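Long-range contact in fiber protein 2 (Fowl adenovirus 1, PDB 2VTW), which probably forms the short trimeric spikes at the capsid vertices and attaches the virion to host-cell receptors through its C-terminal head domain: residues Y124-G129 / A168-C173. Numbering follows the deposited sequence.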
ATOM      1  N   TYR A 124     -15.643 -15.618   9.110  1.00 26.70           N
ATOM      2  CA  TYR A 124     -15.403 -14.353   9.783  1.00 25.85           C
ATOM      3  C   TYR A 124     -15.227 -13.233   8.728  1.00 24.64           C
ATOM      4  O   TYR A 124     -14.407 -13.370   7.819  1.00 25.01           O
ATOM      5  CB  TYR A 124     -14.149 -14.474  10.643  1.00 25.27           C
ATOM      6  CG  TYR A 124     -13.826 -13.210  11.415  1.00 25.93           C
ATOM      7  CD1 TYR A 124     -14.471 -12.923  12.612  1.00 25.93           C
ATOM      8  CD2 TYR A 124     -12.875 -12.306  10.952  1.00 24.84           C
ATOM      9  CE1 TYR A 124     -14.191 -11.779  13.320  1.00 24.84           C
ATOM     10  CE2 TYR A 124     -12.590 -11.148  11.669  1.00 23.49           C
ATOM     11  CZ  TYR A 124     -13.256 -10.898  12.841  1.00 23.65           C
ATOM     12  OH  TYR A 124     -12.994  -9.777  13.571  1.00 22.55           O
ATOM     13  N   ALA A 125     -15.996 -12.149   8.871  1.00 24.09           N
ATOM     14  CA  ALA A 125     -15.898 -10.945   8.016  1.00 23.54           C
ATOM     15  C   ALA A 125     -14.831  -9.986   8.546  1.00 23.03           C
ATOM     16  O   ALA A 125     -15.045  -9.322   9.560  1.00 22.46           O
ATOM     17  CB  ALA A 125     -17.242 -10.219   7.961  1.00 22.83           C
ATOM     18  N   SER A 126     -13.686  -9.946   7.868  1.00 23.19           N
ATOM     19  CA  SER A 126     -12.671  -8.895   8.055  1.00 22.97           C
ATOM     20  C   SER A 126     -13.315  -7.534   7.796  1.00 22.61           C
ATOM     21  O   SER A 126     -13.860  -7.306   6.720  1.00 22.22           O
ATOM     22  CB  SER A 126     -11.523  -9.148   7.100  1.00 22.84           C
ATOM     23  OG  SER A 126     -10.410  -8.329   7.360  1.00 24.72           O
ATOM     24  N   ARG A 127     -13.279  -6.635   8.778  1.00 22.61           N
ATOM     25  CA  ARG A 127     -13.968  -5.333   8.643  1.00 23.04           C
ATOM     26  C   ARG A 127     -13.176  -4.048   8.989  1.00 22.55           C
ATOM     27  O   ARG A 127     -13.561  -2.959   8.554  1.00 20.99           O
ATOM     28  CB  ARG A 127     -15.237  -5.370   9.476  1.00 22.92           C
ATOM     29  CG  ARG A 127     -16.335  -6.216   8.830  1.00 25.77           C
ATOM     30  CD  ARG A 127     -17.663  -6.140   9.559  1.00 27.51           C
ATOM     31  NE  ARG A 127     -18.043  -4.750   9.803  1.00 30.39           N
ATOM     32  CZ  ARG A 127     -18.623  -3.934   8.927  1.00 32.98           C
ATOM     33  NH1 ARG A 127     -18.950  -4.339   7.694  1.00 34.47           N
ATOM     34  NH2 ARG A 127     -18.884  -2.689   9.306  1.00 33.46           N
ATOM     35  N   PHE A 128     -12.099  -4.158   9.775  1.00 21.83           N
ATOM     36  CA  PHE A 128     -11.473  -2.978  10.386  1.00 20.91           C
ATOM     37  C   PHE A 128      -9.999  -2.955  10.030  1.00 21.05           C
ATOM     38  O   PHE A 128      -9.205  -3.755  10.530  1.00 21.81           O
ATOM     39  CB  PHE A 128     -11.687  -2.958  11.916  1.00 21.45           C
ATOM     40  CG  PHE A 128     -13.126  -3.097  12.316  1.00 19.95           C
ATOM     41  CD1 PHE A 128     -13.997  -2.032  12.185  1.00 22.81           C
ATOM     42  CD2 PHE A 128     -13.628  -4.321  12.750  1.00 22.31           C
ATOM     43  CE1 PHE A 128     -15.361  -2.174  12.526  1.00 22.01           C
ATOM     44  CE2 PHE A 128     -14.963  -4.475  13.083  1.00 21.14           C
ATOM     45  CZ  PHE A 128     -15.836  -3.399  12.978  1.00 23.12           C
ATOM     46  N   GLY A 129      -9.640  -2.006   9.177  1.00 19.27           N
ATOM     47  CA  GLY A 129      -8.333  -1.951   8.581  1.00 17.79           C
ATOM     48  C   GLY A 129      -8.468  -1.397   7.166  1.00 16.82           C
ATOM     49  O   GLY A 129      -9.509  -0.835   6.796  1.00 15.21           O
ATOM     50  N   ALA A 168      -6.836 -11.760   8.816  1.00 16.67           N
ATOM     51  CA  ALA A 168      -8.001 -12.082   8.002  1.00 17.79           C
ATOM     52  C   ALA A 168      -8.011 -11.196   6.742  1.00 18.35           C
ATOM     53  O   ALA A 168      -7.872  -9.967   6.843  1.00 19.17           O
ATOM     54  CB  ALA A 168      -9.287 -11.888   8.790  1.00 17.50           C
ATOM     55  N   PHE A 169      -8.129 -11.839   5.580  1.00 18.64           N
ATOM     56  CA  PHE A 169      -8.302 -11.174   4.282  1.00 18.84           C
ATOM     57  C   PHE A 169      -9.690 -11.508   3.800  1.00 18.91           C
ATOM     58  O   PHE A 169      -9.963 -12.669   3.527  1.00 19.48           O
ATOM     59  CB  PHE A 169      -7.327 -11.708   3.246  1.00 19.15           C
ATOM     60  CG  PHE A 169      -5.895 -11.320   3.464  1.00 19.98           C
ATOM     61  CD1 PHE A 169      -5.286 -10.393   2.651  1.00 20.37           C
ATOM     62  CD2 PHE A 169      -5.136 -11.937   4.441  1.00 19.22           C
ATOM     63  CE1 PHE A 169      -3.965 -10.052   2.821  1.00 20.72           C
ATOM     64  CE2 PHE A 169      -3.788 -11.590   4.629  1.00 21.09           C
ATOM     65  CZ  PHE A 169      -3.204 -10.652   3.835  1.00 20.74           C
ATOM     66  N   THR A 170     -10.584 -10.529   3.716  1.00 19.15           N
ATOM     67  CA  THR A 170     -11.915 -10.780   3.162  1.00 19.26           C
ATOM     68  C   THR A 170     -12.021 -10.148   1.778  1.00 20.10           C
ATOM     69  O   THR A 170     -11.886  -8.922   1.619  1.00 20.34           O
ATOM     70  CB  THR A 170     -13.066 -10.370   4.090  1.00 19.83           C
ATOM     71  OG1 THR A 170     -12.975 -11.077   5.343  1.00 20.25           O
ATOM     72  CG2 THR A 170     -14.416 -10.695   3.457  1.00 18.95           C
ATOM     73  N   PHE A 171     -12.245 -11.015   0.794  1.00 19.45           N
ATOM     74  CA  PHE A 171     -12.354 -10.647  -0.616  1.00 19.68           C
ATOM     75  C   PHE A 171     -13.793 -10.317  -0.908  1.00 20.41           C
ATOM     76  O   PHE A 171     -14.665 -11.156  -0.733  1.00 21.29           O
ATOM     77  CB  PHE A 171     -11.863 -11.793  -1.489  1.00 18.16           C
ATOM     78  CG  PHE A 171     -10.400 -12.093  -1.302  1.00 17.07           C
ATOM     79  CD1 PHE A 171      -9.476 -11.696  -2.244  1.00 15.03           C
ATOM     80  CD2 PHE A 171      -9.943 -12.770  -0.176  1.00 17.83           C
ATOM     81  CE1 PHE A 171      -8.118 -11.946  -2.077  1.00 18.13           C
ATOM     82  CE2 PHE A 171      -8.578 -13.032   0.008  1.00 15.10           C
ATOM     83  CZ  PHE A 171      -7.670 -12.635  -0.936  1.00 18.22           C
ATOM     84  N   GLN A 172     -14.041  -9.088  -1.344  1.00 20.17           N
ATOM     85  CA  GLN A 172     -15.381  -8.588  -1.526  1.00 20.86           C
ATOM     86  C   GLN A 172     -15.650  -8.369  -3.022  1.00 22.02           C
ATOM     87  O   GLN A 172     -15.260  -7.330  -3.592  1.00 21.20           O
ATOM     88  CB  GLN A 172     -15.553  -7.307  -0.726  1.00 20.64           C
ATOM     89  CG  GLN A 172     -15.005  -7.443   0.717  1.00 19.93           C
ATOM     90  CD  GLN A 172     -15.268  -6.247   1.591  1.00 21.01           C
ATOM     91  OE1 GLN A 172     -15.271  -6.359   2.823  1.00 20.97           O
ATOM     92  NE2 GLN A 172     -15.517  -5.088   0.975  1.00 18.84           N
ATOM     93  N   CYS A 173     -16.289  -9.371  -3.642  1.00 22.53           N
ATOM     94  CA  CYS A 173     -16.624  -9.353  -5.082  1.00 23.74           C
ATOM     95  C   CYS A 173     -17.731  -8.361  -5.395  1.00 24.36           C
ATOM     96  O   CYS A 173     -18.726  -8.264  -4.652  1.00 24.62           O
ATOM     97  CB  CYS A 173     -17.076 -10.733  -5.557  1.00 23.51           C
ATOM     98  SG  CYS A 173     -15.832 -12.018  -5.512  1.00 24.92           S
TER
HETATM   99  O   HOH W   1     -15.099  -4.881   5.154  1.00 18.06           O
HETATM  100  O   HOH W   2     -16.022  -8.031   5.125  1.00 18.25           O
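A loop crossing the face of a β-sheet in the trimeric fibre head brings Ser126 onto Thr170 and Ala168, two residues of strand 163-173 that point to the same side of the sheet. The backbone N of Ser126 donates to Thr170 OG1 over 2.9 Å, with a bent N-H...O angle of 146°. Thr170 holds OG1 anti to its own carbonyl carbon (chi1 -59°), which brings the hydroxyl up to the loop; OG1 is also hydrogen-bonded to Thr73 OG1 on the neighbouring strand, so a buried hydroxyl has partners in both loop and sheet. Threonine suits the place: its branched side chain fits an extended strand and brings a hydroxyl to the loop, while CB lies 3.6 Å from Ser126 CB. The small serine lets the loop settle this close: its CB lies 3.9 Å from Ala168 CB, while OG, set beside the serine's own carbonyl carbon by chi1 of -170°, comes 3.1 Å from Ala168 O, within hydrogen-bonding distance, though its proton has another acceptor in reach. Ala168, with nothing beyond CB, leaves room for the ring of Tyr124; its methyl sits at the ring edge, near the plane, with CB 4.2 Å from Tyr124 CD2. The Tyr124 hydroxyl is hydrogen-bonded to Gln152 of strand 147-157, whose OE1 accepts from the backbone N of Arg127 and Phe128. Farther along the strand, Gln172 OE1 stays 4.3 Å from Ser126 O; two waters bridge these acceptors, though other acceptors in reach leave their protons unassigned. The connection between strands 115-116 and 129-140 thus covers the face of strand 163-173 turned away from Phe169 and Phe171, within the β-sandwich of the fibre head; at its end, Gly129 pairs with a strand of a neighbouring subunit.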